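Local coordinates for protein post-proline cleaving enzyme (Rickettsia typhi, PDB 4HVT) that probably acts as a serine-type endopeptidase that cleaves short peptides after proline, as prolyl oligopeptidases with a beta-propeller and an alpha/beta-hydrolase domain do, at residues Tyr424-Val427 with Lys428-Leu432; Ser356-Lys359 with Asp360-Phe363; Val77-Gly81 with Tyr82-Phe86. One frame throughout, in Å; residues are numbered along the deposited sequence. Where two conformers were deposited one is given.

Interaction 1. Residues Tyr424-Val427 with Lys428-Leu432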
loop_
_atom_site.group_PDB
_atom_site.type_symbol
_atom_site.label_atom_id
_atom_site.label_comp_id
_atom_site.label_asym_id
_atom_site.label_seq_id
_atom_site.Cartn_x
_atom_site.Cartn_y
_atom_site.Cartn_z
ATOM N N TYR A 424 -19.185 -6.661 9.247
ATOM C CA TYR A 424 -19.892 -7.840 9.619
ATOM C C TYR A 424 -19.053 -8.739 10.504
ATOM O O TYR A 424 -17.841 -8.792 10.316
ATOM C CB TYR A 424 -20.315 -8.632 8.397
ATOM C CG TYR A 424 -21.048 -7.908 7.335
ATOM C CD1 TYR A 424 -20.385 -7.094 6.425
ATOM C CD2 TYR A 424 -22.437 -8.058 7.186
ATOM C CE1 TYR A 424 -21.084 -6.461 5.412
ATOM C CE2 TYR A 424 -23.103 -7.427 6.199
ATOM C CZ TYR A 424 -22.443 -6.602 5.331
ATOM O OH TYR A 424 -23.154 -5.947 4.307
ATOM N N LEU A 425 -19.695 -9.397 11.477
ATOM C CA LEU A 425 -19.069 -10.383 12.290
ATOM C C LEU A 425 -19.313 -11.734 11.649
ATOM O O LEU A 425 -20.447 -12.135 11.397
ATOM C CB LEU A 425 -19.647 -10.396 13.680
ATOM C CG LEU A 425 -19.085 -11.394 14.698
ATOM C CD1 LEU A 425 -17.622 -11.062 15.036
ATOM C CD2 LEU A 425 -19.951 -11.363 15.952
ATOM N N TRP A 426 -18.238 -12.463 11.399
ATOM C CA TRP A 426 -18.364 -13.865 11.027
ATOM C C TRP A 426 -18.462 -14.668 12.299
ATOM O O TRP A 426 -17.532 -14.714 13.082
ATOM C CB TRP A 426 -17.128 -14.288 10.209
ATOM C CG TRP A 426 -17.084 -15.745 9.788
ATOM C CD1 TRP A 426 -16.323 -16.735 10.391
ATOM C CD2 TRP A 426 -17.747 -16.371 8.679
ATOM N NE1 TRP A 426 -16.482 -17.931 9.711
ATOM C CE2 TRP A 426 -17.361 -17.751 8.682
ATOM C CE3 TRP A 426 -18.654 -15.928 7.708
ATOM C CZ2 TRP A 426 -17.794 -18.654 7.701
ATOM C CZ3 TRP A 426 -19.100 -16.817 6.754
ATOM C CH2 TRP A 426 -18.666 -18.187 6.757
ATOM N N VAL A 427 -19.591 -15.330 12.472
ATOM C CA VAL A 427 -19.899 -16.048 13.698
ATOM C C VAL A 427 -19.582 -17.520 13.542
ATOM O O VAL A 427 -19.302 -18.032 12.442
ATOM C CB VAL A 427 -21.343 -15.809 14.184
ATOM C CG1 VAL A 427 -21.497 -14.333 14.509
ATOM C CG2 VAL A 427 -22.335 -16.237 13.147
ATOM N N LYS A 428 -19.592 -18.197 14.666
ATOM C CA LYS A 428 -19.071 -19.566 14.716
ATOM C C LYS A 428 -19.938 -20.560 13.975
ATOM O O LYS A 428 -19.445 -21.634 13.630
ATOM C CB LYS A 428 -18.884 -20.066 16.147
ATOM C CG LYS A 428 -18.596 -18.988 17.180
ATOM C CD LYS A 428 -18.752 -19.547 18.590
ATOM C CE LYS A 428 -20.191 -19.884 18.931
ATOM N NZ LYS A 428 -20.256 -20.837 20.068
ATOM N N THR A 429 -21.200 -20.209 13.731
ATOM C CA THR A 429 -22.115 -20.975 12.888
ATOM C C THR A 429 -21.958 -20.639 11.383
ATOM O O THR A 429 -22.784 -20.997 10.542
ATOM C CB THR A 429 -23.576 -20.717 13.322
ATOM O OG1 THR A 429 -23.873 -19.320 13.220
ATOM C CG2 THR A 429 -23.785 -21.178 14.770
ATOM N N HIS A 430 -20.871 -19.948 11.042
ATOM C CA HIS A 430 -20.478 -19.766 9.663
ATOM C C HIS A 430 -21.380 -18.932 8.796
ATOM O O HIS A 430 -21.775 -19.332 7.713
ATOM C CB HIS A 430 -20.148 -21.105 9.018
ATOM C CG HIS A 430 -19.161 -21.894 9.808
ATOM N ND1 HIS A 430 -19.436 -23.151 10.304
ATOM C CD2 HIS A 430 -17.909 -21.589 10.233
ATOM C CE1 HIS A 430 -18.387 -23.592 10.973
ATOM N NE2 HIS A 430 -17.449 -22.665 10.937
ATOM N N GLU A 431 -21.625 -17.720 9.265
ATOM C CA GLU A 431 -22.473 -16.751 8.557
ATOM C C GLU A 431 -22.068 -15.349 8.994
ATOM O O GLU A 431 -21.397 -15.185 10.016
ATOM C CB GLU A 431 -23.957 -17.015 8.859
ATOM C CG GLU A 431 -24.276 -17.092 10.323
ATOM C CD GLU A 431 -25.650 -17.719 10.628
ATOM O OE1 GLU A 431 -26.579 -17.547 9.831
ATOM O OE2 GLU A 431 -25.766 -18.384 11.659
ATOM N N LEU A 432 -22.393 -14.383 8.150
ATOM C CA LEU A 432 -22.160 -13.002 8.412
ATOM C C LEU A 432 -23.343 -12.392 9.118
ATOM O O LEU A 432 -24.496 -12.639 8.729
ATOM C CB LEU A 432 -21.926 -12.216 7.114
ATOM C CG LEU A 432 -20.611 -12.427 6.333
ATOM C CD1 LEU A 432 -20.649 -11.615 5.081
ATOM C CD2 LEU A 432 -19.417 -12.093 7.191
#
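W426 and L432 form an antiparallel non-hydrogen-bonded pair with CA atoms 4.7 Å apart, and beyond them the chain reverses through a type I beta turn from V427 to H430. Two backbone bonds close this reversal: V427 N donates to E431 O at 3.1 Å (170°), and H430 N reaches V427 O at 2.8 Å from above the carbonyl plane. The indole of W426, its CG anti to the backbone N (chi1 178°), is swung against the returning chain. H430 CA sits over one face, 3.9 Å from the centroid of the six-membered ring of W426 in a CH-pi contact, and E431 N lies over the same face. The two bonds and the positive phi of H430 (67°) define a 3:5 hairpin, a type I turn with a G1 beta bulge, joining strands 422-426 and 432-436, the last two of a four-stranded propeller blade. L432 CD2 meets W426 CE3 at the ring edge and packs on Y424 CB at 3.8 Å. At the turn, T429 OG1 donates to the anti lone pair of E431 OE2 at 2.6 Å, while V427 CG2 lies 3.5 Å from E431 CG. H430 NE2 is hydrogen-bonded to D360 OD2 of the neighbouring blade.

Interaction 2. Residues Ser356-Lys359 with Asp360-Phe363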
loop_
_atom_site.group_PDB
_atom_site.type_symbol
_atom_site.label_atom_id
_atom_site.label_comp_id
_atom_site.label_asym_id
_atom_site.label_seq_id
_atom_site.Cartn_x
_atom_site.Cartn_y
_atom_site.Cartn_z
ATOM N N SER A 356 -7.494 -15.664 3.669
ATOM C CA SER A 356 -7.503 -15.297 5.085
ATOM C C SER A 356 -8.080 -16.512 5.804
ATOM O O SER A 356 -8.942 -17.211 5.247
ATOM C CB SER A 356 -8.322 -14.047 5.335
ATOM O OG SER A 356 -7.994 -13.418 6.563
ATOM N N THR A 357 -7.622 -16.753 7.011
ATOM C CA THR A 357 -7.934 -18.009 7.659
ATOM C C THR A 357 -8.595 -17.756 9.015
ATOM O O THR A 357 -8.209 -16.791 9.712
ATOM C CB THR A 357 -6.596 -18.796 7.875
ATOM O OG1 THR A 357 -5.960 -18.984 6.586
ATOM C CG2 THR A 357 -6.857 -20.123 8.427
ATOM N N THR A 358 -9.570 -18.610 9.355
ATOM C CA THR A 358 -10.143 -18.716 10.702
ATOM C C THR A 358 -9.797 -20.090 11.260
ATOM O O THR A 358 -9.159 -20.922 10.585
ATOM C CB THR A 358 -11.634 -18.464 10.764
ATOM O OG1 THR A 358 -12.350 -19.595 10.197
ATOM C CG2 THR A 358 -12.003 -17.174 10.071
ATOM N N LYS A 359 -10.218 -20.326 12.487
ATOM C CA LYS A 359 -9.964 -21.630 13.137
ATOM C C LYS A 359 -10.349 -22.807 12.252
ATOM O O LYS A 359 -9.670 -23.839 12.236
ATOM C CB LYS A 359 -10.751 -21.716 14.452
ATOM C CG LYS A 359 -10.417 -22.927 15.329
ATOM C CD LYS A 359 -11.335 -23.025 16.529
ATOM C CE LYS A 359 -10.937 -22.150 17.693
ATOM N NZ LYS A 359 -11.812 -22.332 18.889
ATOM N N ASP A 360 -11.497 -22.695 11.572
ATOM C CA ASP A 360 -12.024 -23.828 10.844
ATOM C C ASP A 360 -12.435 -23.512 9.390
ATOM O O ASP A 360 -12.997 -24.355 8.725
ATOM C CB ASP A 360 -13.178 -24.441 11.621
ATOM C CG ASP A 360 -14.331 -23.514 11.763
ATOM O OD1 ASP A 360 -14.301 -22.389 11.247
ATOM O OD2 ASP A 360 -15.299 -23.928 12.439
ATOM N N ARG A 361 -12.076 -22.336 8.867
ATOM C CA ARG A 361 -12.374 -22.022 7.472
ATOM C C ARG A 361 -11.220 -21.260 6.810
ATOM O O ARG A 361 -10.542 -20.457 7.463
ATOM C CB ARG A 361 -13.647 -21.130 7.386
ATOM C CG ARG A 361 -14.895 -21.896 7.784
ATOM C CD ARG A 361 -15.329 -22.873 6.710
ATOM N NE ARG A 361 -16.609 -23.479 6.999
ATOM C CZ ARG A 361 -16.762 -24.575 7.756
ATOM N NH1 ARG A 361 -15.707 -25.153 8.371
ATOM N NH2 ARG A 361 -17.982 -25.107 7.967
ATOM N N VAL A 362 -11.091 -21.458 5.506
ATOM C CA VAL A 362 -10.225 -20.650 4.665
ATOM C C VAL A 362 -11.148 -19.817 3.763
ATOM O O VAL A 362 -12.091 -20.355 3.189
ATOM C CB VAL A 362 -9.402 -21.549 3.781
ATOM C CG1 VAL A 362 -8.513 -20.712 2.885
ATOM C CG2 VAL A 362 -8.622 -22.554 4.665
ATOM N N PHE A 363 -10.897 -18.517 3.685
ATOM C CA PHE A 363 -11.593 -17.606 2.806
ATOM C C PHE A 363 -10.698 -17.279 1.616
ATOM O O PHE A 363 -9.519 -16.904 1.796
ATOM C CB PHE A 363 -11.837 -16.271 3.543
ATOM C CG PHE A 363 -12.940 -16.335 4.564
ATOM C CD1 PHE A 363 -12.832 -17.088 5.739
ATOM C CD2 PHE A 363 -14.053 -15.557 4.397
ATOM C CE1 PHE A 363 -13.836 -17.078 6.689
ATOM C CE2 PHE A 363 -15.069 -15.589 5.327
ATOM C CZ PHE A 363 -14.970 -16.294 6.456
HETATM O O HOH W 1 -14.899 -19.779 11.120
#
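T358 carries its hydroxyl between the backbone N and the carbonyl carbon (chi1 73°), which turns OG1 inward over the bend and sends CG2 the other way, toward F363. The aromatic ring comes to meet it because F363 has CG anti to the carbonyl carbon (chi1 -75°); T358 CG2 then approaches F363 CE1 obliquely at 3.8 Å. T358 OG1 accepts two weak bonds from the returning backbone, the shorter from R361 N at 3.1 Å and a longer one from D360 N. The same hydroxyl donates to a water, T358 OG1 to water O 2.7 Å, and the water in turn donates to D360 OD1; this hydroxyl thus links the bend, weakly on the backbone side, through the water to the carboxylate. The other carboxylate oxygen has H430 as its partner, which probably helps hold the group in place. R361 bends at chi2 and folds its guanidinium back, NH1 donating to D360 O at 2.8 Å with the acceptor close to the guanidinium plane. Behind the bend, along the strands, the backbones pair regularly: T358 N to R361 O is 2.8 Å and almost straight (174°), and F363 N to S356 O is also 2.8 Å. S356 N to F363 O completes that hydrogen-bonded pair, and T357 with V362 forms the non-hydrogen-bonded one, on the opposite face of the sheet. F363 also meets W426 edge-to-face. The ladder of backbone bonds and the two-residue bend, K359-D360, make this the turn end of an antiparallel beta hairpin, strands 350-357 and 362-368, within a beta-propeller blade.

Interaction 3. Residues Val77-Gly81 with Tyr82-Phe86. With EDO (1,2-ethanediol), chain C.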
loop_
_atom_site.group_PDB
_atom_site.type_symbol
_atom_site.label_atom_id
_atom_site.label_comp_id
_atom_site.label_asym_id
_atom_site.label_seq_id
_atom_site.Cartn_x
_atom_site.Cartn_y
_atom_site.Cartn_z
ATOM N N VAL A 77 -9.853 -5.601 14.540
ATOM C CA VAL A 77 -9.492 -7.024 14.478
ATOM C C VAL A 77 -9.825 -7.644 15.855
ATOM O O VAL A 77 -9.566 -7.045 16.917
ATOM C CB VAL A 77 -8.004 -7.216 14.098
ATOM C CG1 VAL A 77 -7.103 -6.649 15.117
ATOM C CG2 VAL A 77 -7.683 -8.668 13.950
ATOM N N ILE A 78 -10.411 -8.848 15.846
ATOM C CA ILE A 78 -10.750 -9.580 17.037
ATOM C C ILE A 78 -9.598 -10.490 17.489
ATOM O O ILE A 78 -9.102 -11.323 16.711
ATOM C CB ILE A 78 -11.957 -10.487 16.798
ATOM C CG1 ILE A 78 -13.213 -9.588 16.524
ATOM C CG2 ILE A 78 -12.170 -11.443 17.979
ATOM C CD1 ILE A 78 -14.477 -10.298 16.052
ATOM N N ARG A 79 -9.220 -10.320 18.745
ATOM C CA ARG A 79 -8.379 -11.259 19.475
ATOM C C ARG A 79 -8.891 -11.480 20.894
ATOM O O ARG A 79 -9.123 -10.529 21.654
ATOM C CB ARG A 79 -6.909 -10.775 19.529
ATOM C CG ARG A 79 -6.157 -10.747 18.212
ATOM C CD ARG A 79 -4.654 -10.634 18.433
ATOM N NE ARG A 79 -4.326 -9.381 19.100
ATOM C CZ ARG A 79 -4.313 -8.198 18.475
ATOM N NH1 ARG A 79 -4.617 -8.085 17.195
ATOM N NH2 ARG A 79 -4.010 -7.107 19.144
ATOM N N LYS A 80 -9.113 -12.750 21.228
ATOM C CA LYS A 80 -9.462 -13.214 22.572
ATOM C C LYS A 80 -10.547 -12.361 23.231
ATOM O O LYS A 80 -10.396 -11.868 24.338
ATOM C CB LYS A 80 -8.220 -13.353 23.447
ATOM C CG LYS A 80 -7.198 -14.336 22.863
ATOM C CD LYS A 80 -6.033 -14.565 23.799
ATOM C CE LYS A 80 -4.980 -15.507 23.193
ATOM N NZ LYS A 80 -4.491 -15.038 21.874
ATOM N N GLY A 81 -11.627 -12.169 22.477
ATOM C CA GLY A 81 -12.864 -11.536 23.000
ATOM C C GLY A 81 -12.897 -10.022 22.928
ATOM O O GLY A 81 -13.838 -9.384 23.428
ATOM N N TYR A 82 -11.849 -9.429 22.361
ATOM C CA TYR A 82 -11.750 -7.970 22.208
ATOM C C TYR A 82 -11.548 -7.607 20.758
ATOM O O TYR A 82 -10.900 -8.335 20.008
ATOM C CB TYR A 82 -10.535 -7.428 23.002
ATOM C CG TYR A 82 -10.708 -7.392 24.464
ATOM C CD1 TYR A 82 -10.470 -8.515 25.218
ATOM C CD2 TYR A 82 -11.102 -6.235 25.120
ATOM C CE1 TYR A 82 -10.638 -8.510 26.581
ATOM C CE2 TYR A 82 -11.258 -6.216 26.500
ATOM C CZ TYR A 82 -11.024 -7.362 27.215
ATOM O OH TYR A 82 -11.188 -7.368 28.587
ATOM N N VAL A 83 -12.020 -6.423 20.379
ATOM C CA VAL A 83 -11.701 -5.801 19.134
ATOM C C VAL A 83 -10.700 -4.719 19.394
ATOM O O VAL A 83 -10.880 -3.879 20.287
ATOM C CB VAL A 83 -12.937 -5.114 18.478
ATOM C CG1 VAL A 83 -12.537 -4.427 17.200
ATOM C CG2 VAL A 83 -14.016 -6.175 18.266
ATOM N N TYR A 84 -9.622 -4.800 18.630
ATOM C CA TYR A 84 -8.506 -3.826 18.633
ATOM C C TYR A 84 -8.669 -2.833 17.491
ATOM O O TYR A 84 -9.035 -3.195 16.389
ATOM C CB TYR A 84 -7.160 -4.558 18.569
ATOM C CG TYR A 84 -6.862 -5.354 19.795
ATOM C CD1 TYR A 84 -7.510 -6.547 20.048
ATOM C CD2 TYR A 84 -5.938 -4.879 20.769
ATOM C CE1 TYR A 84 -7.271 -7.256 21.216
ATOM C CE2 TYR A 84 -5.714 -5.581 21.949
ATOM C CZ TYR A 84 -6.383 -6.769 22.172
ATOM O OH TYR A 84 -6.178 -7.485 23.350
ATOM N N ASN A 85 -8.360 -1.558 17.755
ATOM C CA ASN A 85 -8.597 -0.471 16.820
ATOM C C ASN A 85 -7.481 0.544 16.984
ATOM O O ASN A 85 -6.957 0.726 18.092
ATOM C CB ASN A 85 -9.988 0.150 17.102
ATOM C CG ASN A 85 -10.214 1.492 16.449
ATOM O OD1 ASN A 85 -10.226 2.515 17.107
ATOM N ND2 ASN A 85 -10.413 1.487 15.147
ATOM N N PHE A 86 -7.143 1.209 15.881
ATOM C CA PHE A 86 -6.244 2.325 15.927
ATOM C C PHE A 86 -7.000 3.566 15.489
ATOM O O PHE A 86 -7.533 3.598 14.372
ATOM C CB PHE A 86 -5.003 2.142 15.041
ATOM C CG PHE A 86 -3.952 3.157 15.346
ATOM C CD1 PHE A 86 -3.222 3.065 16.519
ATOM C CD2 PHE A 86 -3.760 4.220 14.513
ATOM C CE1 PHE A 86 -2.311 4.035 16.864
ATOM C CE2 PHE A 86 -2.823 5.196 14.833
ATOM C CZ PHE A 86 -2.103 5.101 16.005
HETATM C C1 EDO C . -10.230 6.325 12.444
HETATM O O1 EDO C . -8.859 6.673 12.761
HETATM C C2 EDO C . -10.321 4.799 12.313
HETATM O O2 EDO C . -10.187 4.108 13.574
HETATM O O HOH W 2 -7.095 -9.837 23.675
#
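A tight beta hairpin joins strand 77-79 to strand 82-87 through a type I' turn from R79 to Y82, whose corners K80 and G81 have positive phi. R79 and Y82 form the hydrogen-bonded pair that closes the turn: R79 N to Y82 O is 2.9 Å and Y82 N to R79 O 3.0 Å. V77 and Y84 make the next such pair, Y84 N meeting V77 O at 2.8 Å. The main side-chain contact is diagonal. R79 bends at chi3 (-63°) and lays its guanidinium over one face of the Y84 ring, with NH2 over the ring centre and the planes 28° apart; R79 CZ is 4.0 Å from the ring centroid and 14° off the normal, a cation-pi stack. R79 NH1 bonds Y404 OH. At the ring edge a water spans R79 O and Y84 OH, and Y84 OH also bonds R99 NH1. On the other sheet face I78 CG1 packs against V83 CG2 at 3.9 Å. N85 ND2 donates to O2 of a 1,2-ethanediol, probably from the crystallisation liquor, and that O2 donates to F86 O. The type I' turn and in-register ladder define a 2:2 beta hairpin, here opening a four-stranded propeller blade.

In the fold
All three interactions are strand reversals within the beta-propeller, and burial rises from two of nine touching residues in interaction 1 to three of eight in interaction 2 and four of eight in interaction 3. Interactions 3, 2 and 1 sit in the first, sixth and seventh of seven antiparallel sheets, which puts interaction 1 between the others, where first and last blades meet. A histidine-aspartate bond and an aromatic contact join it to interaction 2; it meets interaction 3 through apolar packing, L425 CD1 to I78 CD1 at 3.4 Å. Residues 424-432 rely on an aromatic face against backbone, residues 356-363 on a hydroxyl and water at the bend, and residues 77-86 on a guanidinium stacked over a buried tyrosine.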